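Local coordinates for type-2 ice-structuring protein (Brachyopsis rostratus, PDB 2ZIB) that binds to ice crystals and inhibits their growth, protecting fish blood from freezing at subzero sea-water temperatures, at residues S47-E52 / D82-D87; G63-G68 / A125-K130; G76-T81 / C103-T108; Y88-P93 / K113-L118. One frame throughout, in Å; residues are numbered along the deposited sequence.

In the fold
From the N terminus, the chain passes strand 20-26 and helix 31-40 before reaching 47-52, the lead into helix 51-60. Contact 1 closes the first loop when 82-87 comes back to this turn, tying the loop after strand 79-80 to the start of that helix. Contact 2 opens meanwhile at 63-68 and closes last, at 125-130, so it crosses contact 1 and encloses contacts 3 and 4; it pairs two strands within the main sheet of a C-type lectin fold. Contact 3 crosses contacts 1 and 4 and packs 76-81 on strand 104-107. Contact 4, which opens only after contact 1 has closed, joins loop 88-93 to strand 115-118 of the same sheet.

Contact 1. Residues S47-E52 / D82-D87; sequences SIHSLE and DGTPVD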
loop_
_atom_site.group_PDB
_atom_site.type_symbol
_atom_site.label_atom_id
_atom_site.label_comp_id
_atom_site.label_asym_id
_atom_site.label_seq_id
_atom_site.Cartn_x
_atom_site.Cartn_y
_atom_site.Cartn_z
ATOM N N SER A 47 0.579 -3.496 -2.685
ATOM C CA SER A 47 2.025 -3.703 -2.715
ATOM C C SER A 47 2.603 -2.932 -3.898
ATOM O O SER A 47 1.906 -2.674 -4.895
ATOM C CB SER A 47 2.338 -5.190 -2.805
ATOM O OG SER A 47 1.861 -5.696 -4.038
ATOM N N ILE A 48 3.881 -2.567 -3.797
ATOM C CA ILE A 48 4.545 -1.713 -4.771
ATOM C C ILE A 48 5.867 -2.340 -5.185
ATOM O O ILE A 48 6.691 -2.725 -4.340
ATOM C CB ILE A 48 4.784 -0.322 -4.177
ATOM C CG1 ILE A 48 3.473 0.298 -3.657
ATOM C CG2 ILE A 48 5.497 0.577 -5.211
ATOM C CD1 ILE A 48 3.582 1.728 -3.157
ATOM N N HIS A 49 6.060 -2.497 -6.498
ATOM C CA HIS A 49 7.158 -3.349 -7.001
ATOM C C HIS A 49 8.089 -2.648 -7.948
ATOM O O HIS A 49 8.992 -3.285 -8.481
ATOM C CB HIS A 49 6.561 -4.590 -7.675
ATOM C CG HIS A 49 5.777 -5.405 -6.706
ATOM N ND1 HIS A 49 6.399 -6.188 -5.770
ATOM C CD2 HIS A 49 4.448 -5.445 -6.427
ATOM C CE1 HIS A 49 5.484 -6.699 -4.960
ATOM N NE2 HIS A 49 4.287 -6.279 -5.358
ATOM N N SER A 50 7.901 -1.348 -8.133
ATOM C CA SER A 50 8.773 -0.548 -9.012
ATOM C C SER A 50 8.555 0.900 -8.750
ATOM O O SER A 50 7.520 1.299 -8.203
ATOM C CB SER A 50 8.474 -0.792 -10.502
ATOM O OG SER A 50 7.178 -0.361 -10.810
ATOM N N LEU A 51 9.486 1.731 -9.229
ATOM C CA LEU A 51 9.257 3.163 -9.176
ATOM C C LEU A 51 8.081 3.536 -10.038
ATOM O O LEU A 51 7.346 4.460 -9.702
ATOM C CB LEU A 51 10.512 3.945 -9.608
ATOM C CG LEU A 51 10.349 5.474 -9.495
ATOM C CD1 LEU A 51 10.027 6.086 -8.118
ATOM C CD2 LEU A 51 11.637 6.142 -10.062
ATOM N N GLU A 52 7.875 2.812 -11.143
ATOM C CA GLU A 52 6.678 3.074 -11.952
ATOM C C GLU A 52 5.378 2.967 -11.153
ATOM O O GLU A 52 4.500 3.836 -11.256
ATOM C CB GLU A 52 6.652 2.079 -13.109
ATOM C CG GLU A 52 5.589 2.270 -14.158
ATOM C CD GLU A 52 5.967 1.514 -15.421
ATOM O OE1 GLU A 52 6.059 0.251 -15.381
ATOM O OE2 GLU A 52 6.224 2.171 -16.443
ATOM N N ASP A 82 -0.388 -9.142 0.419
ATOM C CA ASP A 82 -0.814 -9.940 -0.733
ATOM C C ASP A 82 0.173 -11.074 -1.044
ATOM O O ASP A 82 -0.042 -11.797 -2.014
ATOM C CB ASP A 82 -1.042 -9.079 -1.968
ATOM C CG ASP A 82 0.195 -8.377 -2.468
ATOM O OD1 ASP A 82 1.315 -8.647 -1.978
ATOM O OD2 ASP A 82 0.079 -7.550 -3.412
ATOM N N GLY A 83 1.223 -11.260 -0.251
ATOM C CA GLY A 83 2.152 -12.367 -0.471
ATOM C C GLY A 83 3.172 -12.143 -1.572
ATOM O O GLY A 83 3.991 -13.043 -1.829
ATOM N N THR A 84 3.164 -10.997 -2.249
ATOM C CA THR A 84 4.119 -10.742 -3.322
ATOM C C THR A 84 5.485 -10.396 -2.741
ATOM O O THR A 84 5.595 -10.068 -1.561
ATOM C CB THR A 84 3.636 -9.605 -4.231
ATOM O OG1 THR A 84 3.520 -8.386 -3.475
ATOM C CG2 THR A 84 2.267 -9.933 -4.875
ATOM N N PRO A 85 6.550 -10.494 -3.555
ATOM C CA PRO A 85 7.876 -10.248 -3.018
ATOM C C PRO A 85 8.172 -8.793 -2.640
ATOM O O PRO A 85 7.624 -7.901 -3.293
ATOM C CB PRO A 85 8.817 -10.706 -4.168
ATOM C CG PRO A 85 8.013 -10.813 -5.364
ATOM C CD PRO A 85 6.580 -10.939 -4.966
ATOM N N VAL A 86 8.985 -8.575 -1.597
ATOM C CA VAL A 86 9.486 -7.236 -1.330
ATOM C C VAL A 86 10.726 -7.037 -2.203
ATOM O O VAL A 86 11.886 -7.239 -1.784
ATOM C CB VAL A 86 9.746 -6.995 0.166
ATOM C CG1 VAL A 86 10.124 -5.519 0.400
ATOM C CG2 VAL A 86 8.514 -7.363 0.989
ATOM N N ASP A 87 10.472 -6.752 -3.458
ATOM C CA ASP A 87 11.510 -6.686 -4.489
ATOM C C ASP A 87 11.805 -5.246 -4.912
ATOM O O ASP A 87 12.594 -4.995 -5.806
ATOM C CB ASP A 87 11.136 -7.555 -5.697
ATOM C CG ASP A 87 9.801 -7.186 -6.337
ATOM O OD1 ASP A 87 9.073 -6.318 -5.796
ATOM O OD2 ASP A 87 9.381 -7.754 -7.396
HETATM O O HOH W 1 -1.748 -5.456 -3.392
HETATM O O HOH W 2 8.355 -4.462 -2.974
HETATM O O HOH W 3 9.819 -5.840 -9.294
#
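Ser47 and His49 meet Asp82, Thr84 and Asp87 in a polar surface contact of the C-type lectin fold, where the turn leading into helix 51-60 is fastened to the loop that follows strand 79-80. An Asx turn shapes the loop side: Asp82 OD1 accepts from both Thr84 N and Thr84 OG1, which arrive from the same face of the carboxylate. The other oxygen serves the facing segment, with Ser47 OG donating to Asp82 OD2 over 2.6 Å on the syn side. The same hydroxyl oxygen accepts from His49 NE2 at 2.8 Å, so imidazole, serine and aspartate form a chain of hydrogen bonds. Across the ring, His49 ND1 donates to Asp87 OD1 over 2.7 Å; the bond is nearly straight, 168° at the hydrogen, and lies in the ring plane. The Asp87 carboxylate itself is turned 75° from that plane. Since both ring nitrogens act as donors and two aspartates lie near, the imidazole may well carry a positive charge. Pro85 O comes to the edge of the ring between the nitrogens, 3.0 Å from His49 CE1. Outside the two segments, the ring of Trp80 also meets His49, and Arg20 touches His49 and Asp82. A water closes the serine end: it donates to Asp82 OD2 at 2.8 Å and accepts from Ser47 N at 3.1 Å.

Contact 2. Residues G63-G68 / A125-K130; sequences GIVWIG and ASICAK
Ile64 and Ala125 begin the approach of strand 65-67 to strand 124-131, a parallel pair in the central sheet of the C-type lectin fold. Ile64 O and Ala125 N share one water, which donates to the former at 2.7 Å and accepts from the latter at 2.9 Å. At Val65 the backbones come close enough for a CA-H...O contact, with Val65 CA 3.2 Å from Ala125 O. Its CG1, placed beside the backbone N by a chi1 of -74°, lies against Ala125 CB on one face of the sheet. Trp66 supplies the main bond: its N donates to Ala125 O over 2.9 Å. Trp66 O accepts in return from Ile127 N, but weakly, at 3.4 Å, consistent with strand directions 38° apart. Trp66 and Ser126 turn to the other face, CB against CB at 4.0 Å. The indole nitrogen is held outside the pair by Met29 O and Ala122 O, and Trp31 and His124 meet the ring edge-to-face. Trp66, Ile67 and Gly68 probably correspond to the first three residues of the WIGL motif of this fold. At Ile67, just before the chain turns a corner at Gly68, the side chain lies alongside that of Ile127, both pointing the same way, and the branch methyls meet at 3.7 Å, Ile67 CG2 to Ile127 CG2.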
loop_
_atom_site.group_PDB
_atom_site.type_symbol
_atom_site.label_atom_id
_atom_site.label_comp_id
_atom_site.label_asym_id
_atom_site.label_seq_id
_atom_site.Cartn_x
_atom_site.Cartn_y
_atom_site.Cartn_z
ATOM N N GLY A 63 -2.548 12.346 0.148
ATOM C CA GLY A 63 -1.741 12.590 1.381
ATOM C C GLY A 63 -1.096 11.281 1.862
ATOM O O GLY A 63 -0.870 10.353 1.053
ATOM N N ILE A 64 -0.810 11.185 3.158
ATOM C CA ILE A 64 -0.329 9.899 3.734
ATOM C C ILE A 64 -1.338 8.802 3.427
ATOM O O ILE A 64 -2.558 8.981 3.581
ATOM C CB ILE A 64 -0.221 10.020 5.265
ATOM C CG1 ILE A 64 0.904 10.988 5.642
ATOM C CG2 ILE A 64 0.035 8.636 5.874
ATOM C CD1 ILE A 64 0.890 11.368 7.106
ATOM N N VAL A 65 -0.838 7.633 3.018
ATOM C CA VAL A 65 -1.728 6.469 2.836
ATOM C C VAL A 65 -1.053 5.226 3.366
ATOM O O VAL A 65 0.148 4.988 3.153
ATOM C CB VAL A 65 -2.139 6.201 1.339
ATOM C CG1 VAL A 65 -3.144 7.226 0.868
ATOM C CG2 VAL A 65 -0.931 6.057 0.389
ATOM N N TRP A 66 -1.836 4.407 4.054
ATOM C CA TRP A 66 -1.395 3.043 4.340
ATOM C C TRP A 66 -1.231 2.218 3.066
ATOM O O TRP A 66 -2.072 2.298 2.181
ATOM C CB TRP A 66 -2.395 2.355 5.262
ATOM C CG TRP A 66 -2.463 2.844 6.655
ATOM C CD1 TRP A 66 -3.610 3.192 7.353
ATOM C CD2 TRP A 66 -1.377 2.933 7.609
ATOM N NE1 TRP A 66 -3.302 3.473 8.661
ATOM C CE2 TRP A 66 -1.955 3.264 8.871
ATOM C CE3 TRP A 66 0.008 2.646 7.556
ATOM C CZ2 TRP A 66 -1.175 3.405 10.035
ATOM C CZ3 TRP A 66 0.775 2.808 8.711
ATOM C CH2 TRP A 66 0.175 3.173 9.941
ATOM N N ILE A 67 -0.139 1.462 3.004
ATOM C CA ILE A 67 0.067 0.437 1.956
ATOM C C ILE A 67 0.338 -0.898 2.626
ATOM O O ILE A 67 0.338 -0.984 3.869
ATOM C CB ILE A 67 1.138 0.883 0.933
ATOM C CG1 ILE A 67 2.483 1.206 1.623
ATOM C CG2 ILE A 67 0.586 2.089 0.116
ATOM C CD1 ILE A 67 3.620 1.459 0.641
ATOM N N GLY A 68 0.570 -1.959 1.841
ATOM C CA GLY A 68 0.407 -3.286 2.413
ATOM C C GLY A 68 1.564 -3.910 3.155
ATOM O O GLY A 68 1.557 -5.116 3.385
ATOM N N ALA A 125 -5.901 7.472 5.421
ATOM C CA ALA A 125 -6.433 6.953 4.163
ATOM C C ALA A 125 -5.548 5.790 3.684
ATOM O O ALA A 125 -4.467 5.537 4.251
ATOM C CB ALA A 125 -6.486 8.105 3.128
ATOM N N SER A 126 -5.999 5.098 2.626
ATOM C CA SER A 126 -5.275 3.908 2.198
ATOM C C SER A 126 -5.512 3.666 0.736
ATOM O O SER A 126 -6.390 4.271 0.100
ATOM C CB SER A 126 -5.707 2.720 3.062
ATOM O OG SER A 126 -7.137 2.513 2.993
ATOM N N ILE A 127 -4.785 2.706 0.205
ATOM C CA ILE A 127 -4.929 2.300 -1.198
ATOM C C ILE A 127 -4.926 0.793 -1.286
ATOM O O ILE A 127 -4.043 0.110 -0.711
ATOM C CB ILE A 127 -3.893 2.957 -2.123
ATOM C CG1 ILE A 127 -4.148 2.632 -3.591
ATOM C CG2 ILE A 127 -2.541 2.701 -1.669
ATOM C CD1 ILE A 127 -4.376 3.891 -4.474
ATOM N N CYS A 128 -5.961 0.263 -1.966
ATOM C CA CYS A 128 -6.055 -1.182 -2.201
ATOM C C CYS A 128 -5.653 -1.515 -3.620
ATOM O O CYS A 128 -5.719 -0.659 -4.510
ATOM C CB CYS A 128 -7.510 -1.674 -2.041
ATOM S SG CYS A 128 -8.335 -1.215 -0.479
ATOM N N ALA A 129 -5.289 -2.783 -3.843
ATOM C CA ALA A 129 -5.042 -3.279 -5.191
ATOM C C ALA A 129 -5.584 -4.692 -5.333
ATOM O O ALA A 129 -5.712 -5.430 -4.343
ATOM C CB ALA A 129 -3.550 -3.255 -5.500
ATOM N N LYS A 130 -5.859 -5.062 -6.589
ATOM C CA LYS A 130 -6.208 -6.451 -6.928
ATOM C C LYS A 130 -5.987 -6.608 -8.436
ATOM O O LYS A 130 -5.796 -5.618 -9.166
ATOM C CB LYS A 130 -7.657 -6.815 -6.570
ATOM C CG LYS A 130 -8.757 -5.954 -7.246
ATOM C CD LYS A 130 -10.111 -6.246 -6.604
ATOM C CE LYS A 130 -11.207 -5.392 -7.184
ATOM N NZ LYS A 130 -12.508 -5.655 -6.461
HETATM O O HOH W 4 -4.191 9.802 5.555
#

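Contact 3. Residues G76-T81 / C103-T108; sequences GAWSWT and CCMQMT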
loop_
_atom_site.group_PDB
_atom_site.type_symbol
_atom_site.label_atom_id
_atom_site.label_comp_id
_atom_site.label_asym_id
_atom_site.label_seq_id
_atom_site.Cartn_x
_atom_site.Cartn_y
_atom_site.Cartn_z
ATOM N N GLY A 76 11.897 -5.742 11.617
ATOM C CA GLY A 76 12.575 -5.441 10.361
ATOM C C GLY A 76 12.343 -6.408 9.220
ATOM O O GLY A 76 12.876 -6.163 8.132
ATOM N N ALA A 77 11.537 -7.464 9.418
ATOM C CA ALA A 77 11.308 -8.426 8.334
ATOM C C ALA A 77 9.979 -8.038 7.680
ATOM O O ALA A 77 8.907 -8.356 8.174
ATOM C CB ALA A 77 11.294 -9.818 8.896
ATOM N N TRP A 78 10.073 -7.272 6.601
ATOM C CA TRP A 78 8.904 -6.712 5.913
ATOM C C TRP A 78 8.256 -7.780 5.024
ATOM O O TRP A 78 8.940 -8.529 4.332
ATOM C CB TRP A 78 9.310 -5.438 5.124
ATOM C CG TRP A 78 9.674 -4.353 6.051
ATOM C CD1 TRP A 78 10.937 -4.080 6.547
ATOM C CD2 TRP A 78 8.764 -3.507 6.760
ATOM N NE1 TRP A 78 10.835 -3.140 7.544
ATOM C CE2 TRP A 78 9.513 -2.769 7.686
ATOM C CE3 TRP A 78 7.353 -3.354 6.744
ATOM C CZ2 TRP A 78 8.925 -1.875 8.586
ATOM C CZ3 TRP A 78 6.787 -2.464 7.615
ATOM C CH2 TRP A 78 7.551 -1.738 8.527
ATOM N N SER A 79 6.935 -7.732 4.964
ATOM C CA SER A 79 6.124 -8.548 4.053
ATOM C C SER A 79 4.972 -7.731 3.543
ATOM O O SER A 79 4.482 -6.823 4.223
ATOM C CB SER A 79 5.419 -9.630 4.946
ATOM O OG SER A 79 6.310 -10.429 5.725
ATOM N N TRP A 80 4.509 -8.089 2.349
ATOM C CA TRP A 80 3.268 -7.532 1.811
ATOM C C TRP A 80 2.082 -8.418 2.162
ATOM O O TRP A 80 2.196 -9.666 2.048
ATOM C CB TRP A 80 3.336 -7.422 0.289
ATOM C CG TRP A 80 4.379 -6.469 -0.269
ATOM C CD1 TRP A 80 5.452 -6.798 -1.075
ATOM C CD2 TRP A 80 4.402 -5.035 -0.160
ATOM N NE1 TRP A 80 6.166 -5.683 -1.418
ATOM C CE2 TRP A 80 5.528 -4.574 -0.903
ATOM C CE3 TRP A 80 3.576 -4.086 0.476
ATOM C CZ2 TRP A 80 5.851 -3.213 -0.994
ATOM C CZ3 TRP A 80 3.885 -2.728 0.368
ATOM C CH2 TRP A 80 5.033 -2.307 -0.364
ATOM N N THR A 81 0.939 -7.829 2.480
ATOM C CA THR A 81 -0.229 -8.666 2.822
ATOM C C THR A 81 -0.708 -9.534 1.653
ATOM O O THR A 81 -1.359 -10.554 1.881
ATOM C CB THR A 81 -1.398 -7.831 3.293
ATOM O OG1 THR A 81 -1.696 -6.846 2.294
ATOM C CG2 THR A 81 -1.105 -7.137 4.639
ATOM N N CYS A 103 5.152 -0.742 13.324
ATOM C CA CYS A 103 5.520 -1.804 12.368
ATOM C C CYS A 103 4.653 -1.885 11.133
ATOM O O CYS A 103 4.737 -2.849 10.400
ATOM C CB CYS A 103 5.617 -3.161 13.098
ATOM S SG CYS A 103 4.057 -3.727 13.843
ATOM N N CYS A 104 3.912 -0.802 10.860
ATOM C CA CYS A 104 3.095 -0.765 9.643
ATOM C C CYS A 104 3.620 0.280 8.632
ATOM O O CYS A 104 4.014 1.405 9.011
ATOM C CB CYS A 104 1.648 -0.450 10.009
ATOM S SG CYS A 104 0.765 -1.884 10.625
ATOM N N MET A 105 3.607 -0.070 7.342
ATOM C CA MET A 105 4.187 0.773 6.305
ATOM C C MET A 105 3.190 1.735 5.710
ATOM O O MET A 105 2.066 1.355 5.354
ATOM C CB MET A 105 4.697 -0.148 5.215
ATOM C CG MET A 105 5.427 0.532 4.053
ATOM S SD MET A 105 5.625 -0.575 2.634
ATOM C CE MET A 105 6.954 -1.662 3.156
ATOM N N GLN A 106 3.613 2.981 5.533
ATOM C CA GLN A 106 2.811 3.954 4.834
ATOM C C GLN A 106 3.661 4.712 3.822
ATOM O O GLN A 106 4.871 4.827 3.977
ATOM C CB GLN A 106 2.193 4.996 5.766
ATOM C CG GLN A 106 3.176 5.698 6.652
ATOM C CD GLN A 106 2.559 6.770 7.525
ATOM O OE1 GLN A 106 3.053 7.905 7.488
ATOM N NE2 GLN A 106 1.520 6.449 8.280
ATOM N N MET A 107 2.976 5.278 2.829
ATOM C CA MET A 107 3.546 6.380 2.018
ATOM C C MET A 107 3.350 7.640 2.854
ATOM O O MET A 107 2.200 7.952 3.265
ATOM C CB MET A 107 2.847 6.496 0.671
ATOM C CG MET A 107 2.986 5.224 -0.174
ATOM S SD MET A 107 1.951 5.280 -1.655
ATOM C CE MET A 107 3.102 5.567 -2.920
ATOM N N THR A 108 4.443 8.393 3.078
ATOM C CA THR A 108 4.395 9.584 3.913
ATOM C C THR A 108 3.870 10.815 3.183
ATOM O O THR A 108 3.552 10.772 1.982
ATOM C CB THR A 108 5.755 9.894 4.529
ATOM O OG1 THR A 108 6.689 10.249 3.488
ATOM C CG2 THR A 108 6.329 8.753 5.371
#
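Met105 reaches out from strand 104-107 between Trp78 and Trp80. Its CB comes first, 3.9 Å from Trp78 CZ3 on the benzo part of the indole. With CG anti to the backbone N (chi1 -177°) and the next torsion also extended, the chain runs straight out from the strand. The sulfur then meets the second indole: Met105 SD is 3.5 Å from Trp80 CH2 and 3.6 Å from Trp80 CZ3. It stands 4.3 Å from the centroid of the Trp80 six-membered ring, 52° off the normal, an oblique Met-aromatic contact. A bend at chi3 (-76°) brings the methyl back between the two rings, so that Met105 CE lies 4.0 Å from Trp78 CE3 and 4.1 Å from Trp80 CH2. In this way the short antiparallel sheet of strands 69-70 and 79-80 is packed onto the main sheet of the C-type lectin fold, where strand 104-107 runs between strands 65-67 and 115-118. From those neighbours Ile67 and Trp115 also touch the methionine. Cys103 and Cys104 form a classic beta bulge opposite Leu118, and both are in disulfides, with Cys72 and Cys120. From this bulge Cys103 O lies 3.5 Å from Trp78 CZ3. At the far end of that indole, Trp78 NE1 donates to Asp98 OD1.

Contact 4. Residues Y88-P93 / K113-L118; sequences YRTWCP and KCWDDL
A disulfide and a single backbone bridge join the loop 88-93 to strand 115-118: Cys92 SG is bonded to Cys114 SG, and Trp91 pairs with Trp115. The bridge rests on two firm hydrogen bonds. Trp115 N donates to Thr90 O over 2.9 Å, and Cys92 N to Trp115 O over 2.8 Å. The touching parts run at 85° to each other, and the pairing is a single bridge. Around it the side chains form an aromatic cluster centred on Trp115. Thr90 CG2 makes a CH-pi contact over the face of this indole, 3.6 Å from the centroid of the five-membered ring; the methyl gets there because Thr90 OG1 is turned anti to the backbone N, chi1 -175°. Trp115 in turn directs its edge at the face of Trp91, a T-shaped pair with planes at 81°. Tyr88 CD2 packs against the far end of the indole, 4.0 Å from Trp115 CH2, while Tyr88 O lies at the ring edge. Trp115-Asp116-Asp117 probably corresponds to the WND motif of C-type lectins, whose Asn and Asp bind calcium in many relatives; here the two positions are Asp116 and Asp117, and in this calcium-independent protein both Asp117 carboxylate oxygens accept from backbone amides, those of Asn97 and Asp98. Gln54 of helix 51-60 receives Trp115 NE1 through its OE1. Beyond the bridge, Trp91 CZ3 reaches along the strand to Asp116 C at 3.7 Å.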
loop_
_atom_site.group_PDB
_atom_site.type_symbol
_atom_site.label_atom_id
_atom_site.label_comp_id
_atom_site.label_asym_id
_atom_site.label_seq_id
_atom_site.Cartn_x
_atom_site.Cartn_y
_atom_site.Cartn_z
ATOM N N TYR A 88 11.202 -4.293 -4.224
ATOM C CA TYR A 88 11.402 -2.868 -4.433
ATOM C C TYR A 88 11.170 -2.180 -3.080
ATOM O O TYR A 88 10.220 -2.509 -2.343
ATOM C CB TYR A 88 10.409 -2.333 -5.455
ATOM C CG TYR A 88 10.406 -0.853 -5.596
ATOM C CD1 TYR A 88 11.457 -0.180 -6.258
ATOM C CD2 TYR A 88 9.362 -0.096 -5.039
ATOM C CE1 TYR A 88 11.445 1.196 -6.376
ATOM C CE2 TYR A 88 9.359 1.292 -5.159
ATOM C CZ TYR A 88 10.402 1.926 -5.818
ATOM O OH TYR A 88 10.383 3.312 -5.919
ATOM N N ARG A 89 12.007 -1.198 -2.787
ATOM C CA ARG A 89 11.814 -0.360 -1.602
ATOM C C ARG A 89 12.123 1.074 -1.912
ATOM O O ARG A 89 13.040 1.388 -2.665
ATOM C CB ARG A 89 12.745 -0.815 -0.461
ATOM C CG ARG A 89 12.528 -2.272 -0.043
ATOM C CD ARG A 89 13.716 -2.889 0.676
ATOM N NE ARG A 89 14.785 -3.267 -0.228
ATOM C CZ ARG A 89 16.011 -3.611 0.183
ATOM N NH1 ARG A 89 16.299 -3.630 1.482
ATOM N NH2 ARG A 89 16.951 -3.950 -0.701
ATOM N N THR A 90 11.359 1.975 -1.291
ATOM C CA THR A 90 11.680 3.412 -1.383
ATOM C C THR A 90 11.391 4.085 -0.037
ATOM O O THR A 90 10.583 5.021 0.090
ATOM C CB THR A 90 11.007 4.054 -2.618
ATOM O OG1 THR A 90 11.439 5.407 -2.738
ATOM C CG2 THR A 90 9.461 4.010 -2.596
ATOM N N TRP A 91 12.088 3.588 0.980
ATOM C CA TRP A 91 12.004 4.156 2.308
ATOM C C TRP A 91 12.536 5.599 2.332
ATOM O O TRP A 91 13.499 5.959 1.604
ATOM C CB TRP A 91 12.840 3.344 3.286
ATOM C CG TRP A 91 12.336 1.946 3.492
ATOM C CD1 TRP A 91 12.928 0.778 3.053
ATOM C CD2 TRP A 91 11.184 1.556 4.265
ATOM N NE1 TRP A 91 12.179 -0.300 3.475
ATOM C CE2 TRP A 91 11.127 0.143 4.251
ATOM C CE3 TRP A 91 10.223 2.263 5.004
ATOM C CZ2 TRP A 91 10.117 -0.589 4.898
ATOM C CZ3 TRP A 91 9.215 1.543 5.661
ATOM C CH2 TRP A 91 9.167 0.120 5.588
ATOM N N CYS A 92 11.910 6.445 3.143
ATOM C CA CYS A 92 12.459 7.788 3.407
ATOM C C CYS A 92 13.868 7.680 4.009
ATOM O O CYS A 92 14.231 6.658 4.579
ATOM C CB CYS A 92 11.563 8.505 4.404
ATOM S SG CYS A 92 9.865 8.733 3.841
ATOM N N PRO A 93 14.654 8.757 3.949
ATOM C CA PRO A 93 15.989 8.722 4.549
ATOM C C PRO A 93 15.929 8.294 5.996
ATOM O O PRO A 93 15.094 8.759 6.747
ATOM C CB PRO A 93 16.478 10.190 4.446
ATOM C CG PRO A 93 15.741 10.739 3.299
ATOM C CD PRO A 93 14.362 10.061 3.312
ATOM N N LYS A 113 6.346 10.654 -1.608
ATOM C CA LYS A 113 5.604 9.525 -0.967
ATOM C C LYS A 113 6.548 8.437 -0.487
ATOM O O LYS A 113 6.179 7.262 -0.407
ATOM C CB LYS A 113 4.555 8.988 -1.963
ATOM C CG LYS A 113 3.452 9.964 -2.214
ATOM C CD LYS A 113 2.325 9.753 -1.169
ATOM C CE LYS A 113 1.502 11.035 -0.892
ATOM N NZ LYS A 113 2.361 12.105 -0.179
ATOM N N CYS A 114 7.765 8.822 -0.093
ATOM C CA CYS A 114 8.672 7.834 0.451
ATOM C C CYS A 114 8.047 7.132 1.652
ATOM O O CYS A 114 7.201 7.703 2.387
ATOM C CB CYS A 114 10.035 8.463 0.788
ATOM S SG CYS A 114 10.036 9.771 2.059
ATOM N N TRP A 115 8.482 5.888 1.886
ATOM C CA TRP A 115 7.829 5.053 2.893
ATOM C C TRP A 115 8.403 5.230 4.301
ATOM O O TRP A 115 9.590 5.530 4.470
ATOM C CB TRP A 115 7.978 3.577 2.534
ATOM C CG TRP A 115 7.516 3.217 1.153
ATOM C CD1 TRP A 115 6.796 3.963 0.237
ATOM C CD2 TRP A 115 7.818 1.991 0.508
ATOM N NE1 TRP A 115 6.602 3.238 -0.929
ATOM C CE2 TRP A 115 7.240 2.033 -0.791
ATOM C CE3 TRP A 115 8.535 0.830 0.899
ATOM C CZ2 TRP A 115 7.346 0.955 -1.709
ATOM C CZ3 TRP A 115 8.627 -0.257 -0.020
ATOM C CH2 TRP A 115 8.036 -0.166 -1.307
ATOM N N ASP A 116 7.567 5.015 5.311
ATOM C CA ASP A 116 8.001 5.032 6.692
ATOM C C ASP A 116 7.176 4.021 7.458
ATOM O O ASP A 116 6.065 3.667 7.025
ATOM C CB ASP A 116 7.877 6.450 7.258
ATOM C CG ASP A 116 8.638 6.691 8.543
ATOM O OD1 ASP A 116 9.393 5.824 9.029
ATOM O OD2 ASP A 116 8.517 7.823 9.067
ATOM N N ASP A 117 7.720 3.579 8.596
ATOM C CA ASP A 117 7.036 2.612 9.452
ATOM C C ASP A 117 6.512 3.312 10.688
ATOM O O ASP A 117 7.262 3.940 11.433
ATOM C CB ASP A 117 7.955 1.394 9.756
ATOM C CG ASP A 117 9.338 1.698 10.306
ATOM O OD1 ASP A 117 9.945 2.784 10.145
ATOM O OD2 ASP A 117 9.916 0.736 10.874
ATOM N N LEU A 118 5.192 3.266 10.837
ATOM C CA LEU A 118 4.462 4.032 11.864
ATOM C C LEU A 118 3.667 3.055 12.735
ATOM O O LEU A 118 3.462 1.890 12.344
ATOM C CB LEU A 118 3.463 4.987 11.179
ATOM C CG LEU A 118 3.992 6.353 10.772
ATOM C CD1 LEU A 118 4.290 7.236 11.945
ATOM C CD2 LEU A 118 5.213 6.342 9.817
#